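Local coordinates for VC0179-like protein (PDB 4XJ6) that probably joins ATP and GTP into the cyclic dinucleotide cyclic GMP-AMP, as a bacterial homologue of cyclic GMP-AMP synthase, at residues A284-Q289 and P295-L300; Y115-R120 and H274-C279. All coordinates share one frame; numbering follows the deposited sequence.

Contact 1 (A284-Q289 and P295-L300); sequences AWRDAQ and PSSISL. With GH3 (3'-deoxy-guanosine-5'-triphosphate), chain D.
Pro295 meets Arg286 with both its ring and its carbonyl. Its CD lies 4.1 Å from Arg286 CG, and the two side chains run past each other in opposite directions. Its O takes a hydrogen bond from Arg286 NE at 3.3 Å. The bond is fairly straight, with an N-H...O angle of 161°. The oxygen sits at the edge of the guanidinium, close to its plane, and NE approaches nearly in line with the carbonyl C=O. The Arg286 chain leaves with CG anti to the backbone N (chi1 175°), then bends at chi2 and chi3, which swings the guanidinium round to this carbonyl.

Ser296 is the N-cap of helix 297-310. Its OG accepts a weak capping bond from Ser299 N, and its O receives both Leu300 N and Ser299 OG on one face. The contact therefore joins two consecutive helices, 274-289 and 297-310, at the end of one and the start of the next. Both segments lie in the C-terminal domain of the cyclic GMP-AMP synthase family.

Ser297 opens the second helix and turns its OG to the terminal phosphate of the bound 3'-deoxy-GTP. As modelled, OG donates to O1G at 2.5 Å and Arg286 NH2 makes a weak bond to it at 3.4 Å. NH2 and OG are placed too close together, so both bonds are doubtful in detail. Next to them, Arg286 NH1 forms a salt bridge with Asp287 OD1 in its own helix.

Ile298 points away from helix 274-289, and its CG2 lies 3.9 Å from GH3 N7 of the guanine base. Val260 and Trp263 of helix 257-271 also touch it. Leu300 turns back, and its CD1 packs 4.0 Å from Arg286 CB.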
ATOM      1  N   ALA A 284       5.479 -12.540  -3.755  1.00 20.52           N
ATOM      2  CA  ALA A 284       4.790 -13.824  -3.706  1.00 21.20           C
ATOM      3  C   ALA A 284       5.457 -14.734  -2.682  1.00 23.41           C
ATOM      4  O   ALA A 284       4.784 -15.424  -1.921  1.00 22.36           O
ATOM      5  CB  ALA A 284       4.777 -14.477  -5.076  1.00 18.88           C
ATOM      6  N   TRP A 285       6.787 -14.724  -2.670  1.00 25.68           N
ATOM      7  CA  TRP A 285       7.551 -15.486  -1.691  1.00 25.16           C
ATOM      8  C   TRP A 285       7.221 -15.025  -0.278  1.00 19.54           C
ATOM      9  O   TRP A 285       7.063 -15.844   0.626  1.00 20.01           O
ATOM     10  CB  TRP A 285       9.055 -15.357  -1.948  1.00 25.97           C
ATOM     11  CG  TRP A 285       9.895 -15.758  -0.769  1.00 25.76           C
ATOM     12  CD1 TRP A 285      10.285 -17.023  -0.436  1.00 24.97           C
ATOM     13  CD2 TRP A 285      10.452 -14.891   0.228  1.00 20.42           C
ATOM     14  NE1 TRP A 285      11.047 -16.999   0.706  1.00 26.24           N
ATOM     15  CE2 TRP A 285      11.165 -15.702   1.134  1.00 28.19           C
ATOM     16  CE3 TRP A 285      10.415 -13.511   0.444  1.00 26.88           C
ATOM     17  CZ2 TRP A 285      11.837 -15.178   2.236  1.00 27.46           C
ATOM     18  CZ3 TRP A 285      11.083 -12.993   1.540  1.00 26.61           C
ATOM     19  CH2 TRP A 285      11.782 -13.823   2.422  1.00 25.78           C
ATOM     20  N   ARG A 286       7.123 -13.711  -0.095  1.00 19.21           N
ATOM     21  CA  ARG A 286       6.780 -13.141   1.203  1.00 20.17           C
ATOM     22  C   ARG A 286       5.385 -13.574   1.636  1.00 19.83           C
ATOM     23  O   ARG A 286       5.169 -13.939   2.790  1.00 25.43           O
ATOM     24  CB  ARG A 286       6.872 -11.610   1.163  1.00 19.01           C
ATOM     25  CG  ARG A 286       6.409 -10.923   2.449  1.00 19.20           C
ATOM     26  CD  ARG A 286       5.025 -10.297   2.312  1.00 18.77           C
ATOM     27  NE  ARG A 286       5.092  -8.911   1.856  1.00 28.80           N
ATOM     28  CZ  ARG A 286       4.446  -8.434   0.798  1.00 26.01           C
ATOM     29  NH1 ARG A 286       3.667  -9.226   0.079  1.00 21.35           N
ATOM     30  NH2 ARG A 286       4.579  -7.160   0.465  1.00 30.97           N
ATOM     31  N   ASP A 287       4.442 -13.528   0.699  1.00 19.05           N
ATOM     32  CA  ASP A 287       3.060 -13.902   0.986  1.00 22.18           C
ATOM     33  C   ASP A 287       2.936 -15.386   1.308  1.00 23.78           C
ATOM     34  O   ASP A 287       2.044 -15.797   2.049  1.00 20.33           O
ATOM     35  CB  ASP A 287       2.146 -13.544  -0.190  1.00 18.88           C
ATOM     36  CG  ASP A 287       2.022 -12.049  -0.394  1.00 27.56           C
ATOM     37  OD1 ASP A 287       2.423 -11.296   0.516  1.00 25.37           O
ATOM     38  OD2 ASP A 287       1.522 -11.622  -1.457  1.00 29.53           O
ATOM     39  N   ALA A 288       3.838 -16.186   0.750  1.00 19.98           N
ATOM     40  CA  ALA A 288       3.845 -17.623   0.993  1.00 20.65           C
ATOM     41  C   ALA A 288       4.430 -17.957   2.363  1.00 21.26           C
ATOM     42  O   ALA A 288       3.930 -18.838   3.062  1.00 22.33           O
ATOM     43  CB  ALA A 288       4.623 -18.333  -0.101  1.00 20.64           C
ATOM     44  N   GLN A 289       5.487 -17.250   2.744  1.00 22.77           N
ATOM     45  CA  GLN A 289       6.149 -17.502   4.019  1.00 21.88           C
ATOM     46  C   GLN A 289       5.397 -16.855   5.181  1.00 22.17           C
ATOM     47  O   GLN A 289       5.369 -17.389   6.291  1.00 25.94           O
ATOM     48  CB  GLN A 289       7.594 -16.997   3.984  1.00 21.86           C
ATOM     49  CG  GLN A 289       8.419 -17.533   2.822  1.00 22.51           C
ATOM     50  CD  GLN A 289       8.378 -19.043   2.717  1.00 23.35           C
ATOM     51  OE1 GLN A 289       8.471 -19.752   3.720  1.00 24.90           O
ATOM     52  NE2 GLN A 289       8.228 -19.544   1.497  1.00 21.87           N
ATOM     53  N   PRO A 295       8.628  -8.765   5.735  1.00 19.96           N
ATOM     54  CA  PRO A 295       9.176  -7.504   5.231  1.00 19.67           C
ATOM     55  C   PRO A 295       8.193  -6.776   4.316  1.00 27.57           C
ATOM     56  O   PRO A 295       7.475  -7.410   3.533  1.00 29.67           O
ATOM     57  CB  PRO A 295      10.410  -7.950   4.450  1.00 22.55           C
ATOM     58  CG  PRO A 295      10.095  -9.335   4.022  1.00 22.22           C
ATOM     59  CD  PRO A 295       9.330  -9.931   5.174  1.00 18.13           C
ATOM     60  N   SER A 296       8.153  -5.452   4.421  1.00 18.84           N
ATOM     61  CA  SER A 296       7.257  -4.650   3.600  1.00 20.02           C
ATOM     62  C   SER A 296       7.601  -4.770   2.118  1.00 22.13           C
ATOM     63  O   SER A 296       8.728  -5.111   1.753  1.00 20.29           O
ATOM     64  CB  SER A 296       7.313  -3.183   4.021  1.00 19.86           C
ATOM     65  OG  SER A 296       8.610  -2.645   3.808  1.00 19.70           O
ATOM     66  N   SER A 297       6.618  -4.490   1.270  1.00 23.12           N
ATOM     67  CA  SER A 297       6.822  -4.512  -0.171  1.00 24.36           C
ATOM     68  C   SER A 297       7.881  -3.503  -0.596  1.00 25.09           C
ATOM     69  O   SER A 297       8.680  -3.775  -1.488  1.00 23.11           O
ATOM     70  CB  SER A 297       5.511  -4.229  -0.906  1.00 24.41           C
ATOM     71  OG  SER A 297       4.613  -5.317  -0.787  1.00 19.52           O
ATOM     72  N   ILE A 298       7.891  -2.342   0.052  1.00 27.20           N
ATOM     73  CA  ILE A 298       8.808  -1.270  -0.327  1.00 20.04           C
ATOM     74  C   ILE A 298      10.263  -1.646  -0.036  1.00 27.06           C
ATOM     75  O   ILE A 298      11.164  -1.321  -0.811  1.00 29.47           O
ATOM     76  CB  ILE A 298       8.445   0.065   0.385  1.00 25.09           C
ATOM     77  CG1 ILE A 298       9.367   1.194  -0.072  1.00 30.73           C
ATOM     78  CG2 ILE A 298       8.474  -0.070   1.902  1.00 20.95           C
ATOM     79  CD1 ILE A 298       9.281   1.471  -1.544  1.00 41.36           C
ATOM     80  N   SER A 299      10.490  -2.347   1.070  1.00 19.19           N
ATOM     81  CA  SER A 299      11.840  -2.740   1.449  1.00 19.00           C
ATOM     82  C   SER A 299      12.341  -3.844   0.528  1.00 24.79           C
ATOM     83  O   SER A 299      13.526  -3.903   0.197  1.00 23.55           O
ATOM     84  CB  SER A 299      11.884  -3.208   2.899  1.00 18.96           C
ATOM     85  OG  SER A 299      11.304  -4.489   3.028  1.00 33.37           O
ATOM     86  N   LEU A 300      11.428  -4.720   0.124  1.00 18.01           N
ATOM     87  CA  LEU A 300      11.744  -5.778  -0.827  1.00 19.50           C
ATOM     88  C   LEU A 300      12.120  -5.192  -2.180  1.00 24.71           C
ATOM     89  O   LEU A 300      13.105  -5.601  -2.793  1.00 24.73           O
ATOM     90  CB  LEU A 300      10.561  -6.735  -0.985  1.00 22.27           C
ATOM     91  CG  LEU A 300      10.333  -7.756   0.129  1.00 22.56           C
ATOM     92  CD1 LEU A 300       9.151  -8.657  -0.205  1.00 18.06           C
ATOM     93  CD2 LEU A 300      11.592  -8.576   0.357  1.00 16.94           C
TER
HETATM   94  PG  GH3 D 503       1.545  -4.355  -1.970  1.00 21.70           P
HETATM   95  O1G GH3 D 503       2.109  -5.412  -1.053  1.00 17.32           O
HETATM   96  O2G GH3 D 503       0.527  -3.509  -1.247  1.00 22.35           O
HETATM   97  O3G GH3 D 503       0.872  -5.019  -3.145  1.00 23.59           O
HETATM   98  O3B GH3 D 503       2.774  -3.447  -2.480  1.00 24.21           O
HETATM   99  PB  GH3 D 503       2.786  -1.839  -2.341  1.00 23.09           P
HETATM  100  O1B GH3 D 503       3.729  -1.258  -3.365  1.00 27.84           O
HETATM  101  O2B GH3 D 503       1.419  -1.241  -2.554  1.00 20.51           O
HETATM  102  O3A GH3 D 503       3.362  -1.557  -0.859  1.00 20.86           O
HETATM  103  PA  GH3 D 503       2.478  -0.911   0.319  1.00 30.08           P
HETATM  104  O1A GH3 D 503       3.004  -1.399   1.650  1.00 28.41           O
HETATM  105  O2A GH3 D 503       1.012  -1.232   0.167  1.00 26.51           O
HETATM  106  O5' GH3 D 503       2.684   0.682   0.206  1.00 25.68           O
HETATM  107  C5' GH3 D 503       1.990   1.444  -0.754  1.00 24.87           C
HETATM  108  C4' GH3 D 503       2.664   2.801  -0.900  1.00 26.59           C
HETATM  109  O4' GH3 D 503       2.839   3.376   0.378  1.00 29.44           O
HETATM  110  C3' GH3 D 503       4.042   2.728  -1.532  1.00 26.13           C
HETATM  111  C2' GH3 D 503       4.794   3.852  -0.852  1.00 21.83           C
HETATM  112  O2' GH3 D 503       4.733   5.016  -1.644  1.00 19.99           O
HETATM  113  C1' GH3 D 503       4.058   4.087   0.456  1.00 21.67           C
HETATM  114  N9  GH3 D 503       4.849   3.514   1.553  1.00 25.19           N
HETATM  115  C8  GH3 D 503       4.569   2.339   2.200  1.00 23.80           C
HETATM  116  N7  GH3 D 503       5.508   2.133   3.155  1.00 24.48           N
HETATM  117  C5  GH3 D 503       6.377   3.173   3.126  1.00 27.00           C
HETATM  118  C6  GH3 D 503       7.507   3.469   3.877  1.00 25.16           C
HETATM  119  O6  GH3 D 503       7.873   2.703   4.765  1.00 30.10           O
HETATM  120  N1  GH3 D 503       8.213   4.624   3.622  1.00 26.58           N
HETATM  121  C2  GH3 D 503       7.799   5.482   2.626  1.00 30.31           C
HETATM  122  N2  GH3 D 503       8.487   6.598   2.385  1.00 31.18           N
HETATM  123  N3  GH3 D 503       6.676   5.182   1.883  1.00 30.48           N
HETATM  124  C4  GH3 D 503       5.974   4.049   2.125  1.00 27.68           C

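Contact 2 (Y115-R120 and H274-C279); sequences YDTLNR and HLRSVC. With GH3 (3'-deoxy-guanosine-5'-triphosphate), chain D.
The backbones come closest at Thr117 and Arg276, whose CA atoms are 6.3 Å apart, where the loop between strands 106-110 and 128-138 passes the first turns of helix 274-289. Arg276 carries the contact. Its NE donates to Tyr115 O at 3.0 Å, with an N-H...O angle of 167°. The oxygen lies in the guanidinium plane, at its edge, but NE comes from above the carbonyl plane. The chain is extended from CG to NE, which carries its methylenes past Asp116 and Thr117 to Tyr115 O. CD is 3.5 Å from Asp116 O. CG meets Thr117 CG2 at 4.0 Å, the two side chains crossing at about a right angle.

The Asp116 carboxylate is near Arg276 but does not pair with it. Its OD1 makes salt bridges with Lys21 and Arg280 instead.

Tyr115 looks the other way, into the nucleotide pocket. Its OH donates to GH3 O1B at 2.5 Å, and the oxygen lies at the ring edge, near its plane. Phe264 meets the ring edge-to-face.

Tyr115 thus has two polar links, its backbone O to the helix and its hydroxyl to the beta-phosphate. The contact ties a nucleotidyltransferase loop to the C-terminal region, and the Arg276 bond probably helps to fix the backbone from which the phosphate-binding tyrosine extends.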
ATOM      1  N   TYR A 115       1.821   1.260  -9.901  1.00 25.57           N
ATOM      2  CA  TYR A 115       2.952   0.880 -10.748  1.00 30.16           C
ATOM      3  C   TYR A 115       2.963  -0.616 -11.066  1.00 27.14           C
ATOM      4  O   TYR A 115       4.020  -1.194 -11.312  1.00 20.18           O
ATOM      5  CB  TYR A 115       4.293   1.291 -10.118  1.00 20.05           C
ATOM      6  CG  TYR A 115       4.398   1.146  -8.614  1.00 19.31           C
ATOM      7  CD1 TYR A 115       4.478  -0.106  -8.013  1.00 22.94           C
ATOM      8  CD2 TYR A 115       4.460   2.268  -7.797  1.00 26.85           C
ATOM      9  CE1 TYR A 115       4.588  -0.231  -6.639  1.00 18.35           C
ATOM     10  CE2 TYR A 115       4.572   2.153  -6.425  1.00 18.77           C
ATOM     11  CZ  TYR A 115       4.635   0.903  -5.850  1.00 23.62           C
ATOM     12  OH  TYR A 115       4.745   0.791  -4.482  1.00 21.92           O
ATOM     13  N   ASP A 116       1.781  -1.228 -11.053  1.00 28.76           N
ATOM     14  CA  ASP A 116       1.581  -2.579 -11.585  1.00 23.71           C
ATOM     15  C   ASP A 116       2.485  -3.651 -10.966  1.00 25.29           C
ATOM     16  O   ASP A 116       3.316  -4.245 -11.655  1.00 23.52           O
ATOM     17  CB  ASP A 116       1.777  -2.564 -13.108  1.00 25.04           C
ATOM     18  CG  ASP A 116       1.366  -3.870 -13.766  1.00 30.03           C
ATOM     19  OD1 ASP A 116       0.461  -4.548 -13.235  1.00 28.13           O
ATOM     20  OD2 ASP A 116       1.952  -4.221 -14.813  1.00 33.71           O
ATOM     21  N   THR A 117       2.322  -3.898  -9.670  1.00 24.84           N
ATOM     22  CA  THR A 117       3.008  -5.006  -9.008  1.00 24.81           C
ATOM     23  C   THR A 117       2.077  -5.701  -8.015  1.00 25.17           C
ATOM     24  O   THR A 117       2.526  -6.430  -7.130  1.00 19.86           O
ATOM     25  CB  THR A 117       4.288  -4.543  -8.271  1.00 21.95           C
ATOM     26  OG1 THR A 117       3.983  -3.419  -7.439  1.00 20.19           O
ATOM     27  CG2 THR A 117       5.382  -4.155  -9.259  1.00 18.98           C
ATOM     28  N   LEU A 118       0.777  -5.469  -8.175  1.00 25.43           N
ATOM     29  CA  LEU A 118      -0.220  -6.061  -7.295  1.00 25.34           C
ATOM     30  C   LEU A 118      -0.402  -7.544  -7.586  1.00 24.50           C
ATOM     31  O   LEU A 118      -0.763  -7.926  -8.697  1.00 24.14           O
ATOM     32  CB  LEU A 118      -1.557  -5.333  -7.435  1.00 28.75           C
ATOM     33  CG  LEU A 118      -2.686  -5.900  -6.573  1.00 30.54           C
ATOM     34  CD1 LEU A 118      -2.305  -5.837  -5.103  1.00 29.79           C
ATOM     35  CD2 LEU A 118      -3.964  -5.142  -6.828  1.00 33.54           C
ATOM     36  N   ASN A 119      -0.147  -8.376  -6.582  1.00 22.64           N
ATOM     37  CA  ASN A 119      -0.310  -9.816  -6.727  1.00 20.79           C
ATOM     38  C   ASN A 119      -1.646 -10.303  -6.183  1.00 23.50           C
ATOM     39  O   ASN A 119      -2.229  -9.684  -5.291  1.00 20.71           O
ATOM     40  CB  ASN A 119       0.825 -10.563  -6.020  1.00 18.32           C
ATOM     41  CG  ASN A 119       2.159 -10.411  -6.725  1.00 22.41           C
ATOM     42  OD1 ASN A 119       2.219 -10.056  -7.902  1.00 24.53           O
ATOM     43  ND2 ASN A 119       3.241 -10.694  -6.008  1.00 20.62           N
ATOM     44  N   ARG A 120      -2.129 -11.415  -6.728  1.00 25.30           N
ATOM     45  CA  ARG A 120      -3.268 -12.111  -6.150  1.00 26.91           C
ATOM     46  C   ARG A 120      -2.880 -12.631  -4.770  1.00 26.51           C
ATOM     47  O   ARG A 120      -1.729 -13.002  -4.549  1.00 23.51           O
ATOM     48  CB  ARG A 120      -3.727 -13.269  -7.041  1.00 26.89           C
ATOM     49  CG  ARG A 120      -4.375 -12.862  -8.356  1.00 29.40           C
ATOM     50  CD  ARG A 120      -5.012 -14.073  -9.025  1.00 35.54           C
ATOM     51  NE  ARG A 120      -5.598 -13.767 -10.327  1.00 43.60           N
ATOM     52  CZ  ARG A 120      -4.985 -13.974 -11.489  1.00 45.67           C
ATOM     53  NH1 ARG A 120      -3.761 -14.486 -11.518  1.00 43.76           N
ATOM     54  NH2 ARG A 120      -5.595 -13.668 -12.627  1.00 44.88           N
ATOM     55  N   HIS A 274      12.038  -6.765 -16.394  1.00 29.88           N
ATOM     56  CA  HIS A 274      12.063  -7.956 -15.546  1.00 29.56           C
ATOM     57  C   HIS A 274      12.070  -7.597 -14.061  1.00 27.23           C
ATOM     58  O   HIS A 274      11.901  -8.467 -13.206  1.00 26.80           O
ATOM     59  CB  HIS A 274      13.280  -8.827 -15.876  1.00 24.80           C
ATOM     60  CG  HIS A 274      14.591  -8.128 -15.694  1.00 25.38           C
ATOM     61  ND1 HIS A 274      15.153  -7.335 -16.672  1.00 33.94           N
ATOM     62  CD2 HIS A 274      15.454  -8.104 -14.650  1.00 25.13           C
ATOM     63  CE1 HIS A 274      16.304  -6.851 -16.238  1.00 32.64           C
ATOM     64  NE2 HIS A 274      16.510  -7.302 -15.014  1.00 35.77           N
ATOM     65  N   LEU A 275      12.270  -6.316 -13.763  1.00 23.25           N
ATOM     66  CA  LEU A 275      12.275  -5.838 -12.385  1.00 24.87           C
ATOM     67  C   LEU A 275      10.913  -6.027 -11.726  1.00 21.54           C
ATOM     68  O   LEU A 275      10.828  -6.412 -10.560  1.00 25.91           O
ATOM     69  CB  LEU A 275      12.674  -4.366 -12.323  1.00 26.41           C
ATOM     70  CG  LEU A 275      12.630  -3.752 -10.924  1.00 25.65           C
ATOM     71  CD1 LEU A 275      13.614  -4.464 -10.011  1.00 22.35           C
ATOM     72  CD2 LEU A 275      12.917  -2.262 -10.973  1.00 25.84           C
ATOM     73  N   ARG A 276       9.849  -5.742 -12.469  1.00 21.60           N
ATOM     74  CA  ARG A 276       8.501  -5.940 -11.956  1.00 27.66           C
ATOM     75  C   ARG A 276       8.239  -7.417 -11.701  1.00 26.60           C
ATOM     76  O   ARG A 276       7.603  -7.779 -10.711  1.00 28.59           O
ATOM     77  CB  ARG A 276       7.460  -5.378 -12.925  1.00 25.75           C
ATOM     78  CG  ARG A 276       7.253  -3.877 -12.801  1.00 28.65           C
ATOM     79  CD  ARG A 276       6.067  -3.406 -13.628  1.00 28.67           C
ATOM     80  NE  ARG A 276       5.906  -1.955 -13.570  1.00 33.45           N
ATOM     81  CZ  ARG A 276       6.449  -1.110 -14.440  1.00 34.89           C
ATOM     82  NH1 ARG A 276       7.190  -1.570 -15.438  1.00 35.91           N
ATOM     83  NH2 ARG A 276       6.254   0.195 -14.313  1.00 37.02           N
ATOM     84  N   SER A 277       8.741  -8.263 -12.596  1.00 32.12           N
ATOM     85  CA  SER A 277       8.574  -9.704 -12.466  1.00 25.37           C
ATOM     86  C   SER A 277       9.245 -10.225 -11.197  1.00 22.06           C
ATOM     87  O   SER A 277       8.615 -10.912 -10.396  1.00 20.05           O
ATOM     88  CB  SER A 277       9.138 -10.429 -13.694  1.00 23.81           C
ATOM     89  OG  SER A 277       8.473 -10.042 -14.889  1.00 26.64           O
ATOM     90  N   VAL A 278      10.518  -9.884 -11.011  1.00 20.78           N
ATOM     91  CA  VAL A 278      11.271 -10.364  -9.855  1.00 30.06           C
ATOM     92  C   VAL A 278      10.774  -9.742  -8.548  1.00 25.26           C
ATOM     93  O   VAL A 278      10.934 -10.329  -7.478  1.00 23.69           O
ATOM     94  CB  VAL A 278      12.785 -10.087 -10.005  1.00 30.92           C
ATOM     95  CG1 VAL A 278      13.337 -10.790 -11.236  1.00 32.04           C
ATOM     96  CG2 VAL A 278      13.050  -8.601 -10.087  1.00 33.08           C
ATOM     97  N   CYS A 279      10.170  -8.558  -8.636  1.00 19.77           N
ATOM     98  CA  CYS A 279       9.576  -7.921  -7.463  1.00 19.91           C
ATOM     99  C   CYS A 279       8.264  -8.608  -7.112  1.00 20.27           C
ATOM    100  O   CYS A 279       7.957  -8.816  -5.940  1.00 18.46           O
ATOM    101  CB  CYS A 279       9.350  -6.425  -7.699  1.00 21.28           C
ATOM    102  SG  CYS A 279      10.838  -5.406  -7.543  1.00 27.27           S
TER
HETATM  103  PG  GH3 D 503       1.545  -4.355  -1.970  1.00 21.70           P
HETATM  104  O1G GH3 D 503       2.109  -5.412  -1.053  1.00 17.32           O
HETATM  105  O2G GH3 D 503       0.527  -3.509  -1.247  1.00 22.35           O
HETATM  106  O3G GH3 D 503       0.872  -5.019  -3.145  1.00 23.59           O
HETATM  107  O3B GH3 D 503       2.774  -3.447  -2.480  1.00 24.21           O
HETATM  108  PB  GH3 D 503       2.786  -1.839  -2.341  1.00 23.09           P
HETATM  109  O1B GH3 D 503       3.729  -1.258  -3.365  1.00 27.84           O
HETATM  110  O2B GH3 D 503       1.419  -1.241  -2.554  1.00 20.51           O
HETATM  111  O3A GH3 D 503       3.362  -1.557  -0.859  1.00 20.86           O
HETATM  112  PA  GH3 D 503       2.478  -0.911   0.319  1.00 30.08           P
HETATM  113  O1A GH3 D 503       3.004  -1.399   1.650  1.00 28.41           O
HETATM  114  O2A GH3 D 503       1.012  -1.232   0.167  1.00 26.51           O
HETATM  115  O5' GH3 D 503       2.684   0.682   0.206  1.00 25.68           O
HETATM  116  C5' GH3 D 503       1.990   1.444  -0.754  1.00 24.87           C
HETATM  117  C4' GH3 D 503       2.664   2.801  -0.900  1.00 26.59           C
HETATM  118  O4' GH3 D 503       2.839   3.376   0.378  1.00 29.44           O
HETATM  119  C3' GH3 D 503       4.042   2.728  -1.532  1.00 26.13           C
HETATM  120  C2' GH3 D 503       4.794   3.852  -0.852  1.00 21.83           C
HETATM  121  O2' GH3 D 503       4.733   5.016  -1.644  1.00 19.99           O
HETATM  122  C1' GH3 D 503       4.058   4.087   0.456  1.00 21.67           C
HETATM  123  N9  GH3 D 503       4.849   3.514   1.553  1.00 25.19           N
HETATM  124  C8  GH3 D 503       4.569   2.339   2.200  1.00 23.80           C
HETATM  125  N7  GH3 D 503       5.508   2.133   3.155  1.00 24.48           N
HETATM  126  C5  GH3 D 503       6.377   3.173   3.126  1.00 27.00           C
HETATM  127  C6  GH3 D 503       7.507   3.469   3.877  1.00 25.16           C
HETATM  128  O6  GH3 D 503       7.873   2.703   4.765  1.00 30.10           O
HETATM  129  N1  GH3 D 503       8.213   4.624   3.622  1.00 26.58           N
HETATM  130  C2  GH3 D 503       7.799   5.482   2.626  1.00 30.31           C
HETATM  131  N2  GH3 D 503       8.487   6.598   2.385  1.00 31.18           N
HETATM  132  N3  GH3 D 503       6.676   5.182   1.883  1.00 30.48           N
HETATM  133  C4  GH3 D 503       5.974   4.049   2.125  1.00 27.68           C

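How the contacts relate
Helix 274-289 serves both contacts: contact 2 uses its earlier part and contact 1 its C-terminal end. Their centres are about 12 Å apart, and they touch in plain packing where Ala284 N lies 3.7 Å from Asn119 ND2. Both reach the same 3'-deoxy-GTP at different phosphates, contact 1 at the gamma through O1G and contact 2 at the beta through O1B. Lys283, between the two helix segments, bonds to the same nucleotide and to Thr117 O. The side chains of Ser297 and Tyr115 are each about 6 Å from a bound magnesium ion; Asp129 and Asp131 take part in both magnesium sites. The two contacts therefore border the triphosphate pocket from the C-terminal helices and a nucleotidyltransferase loop.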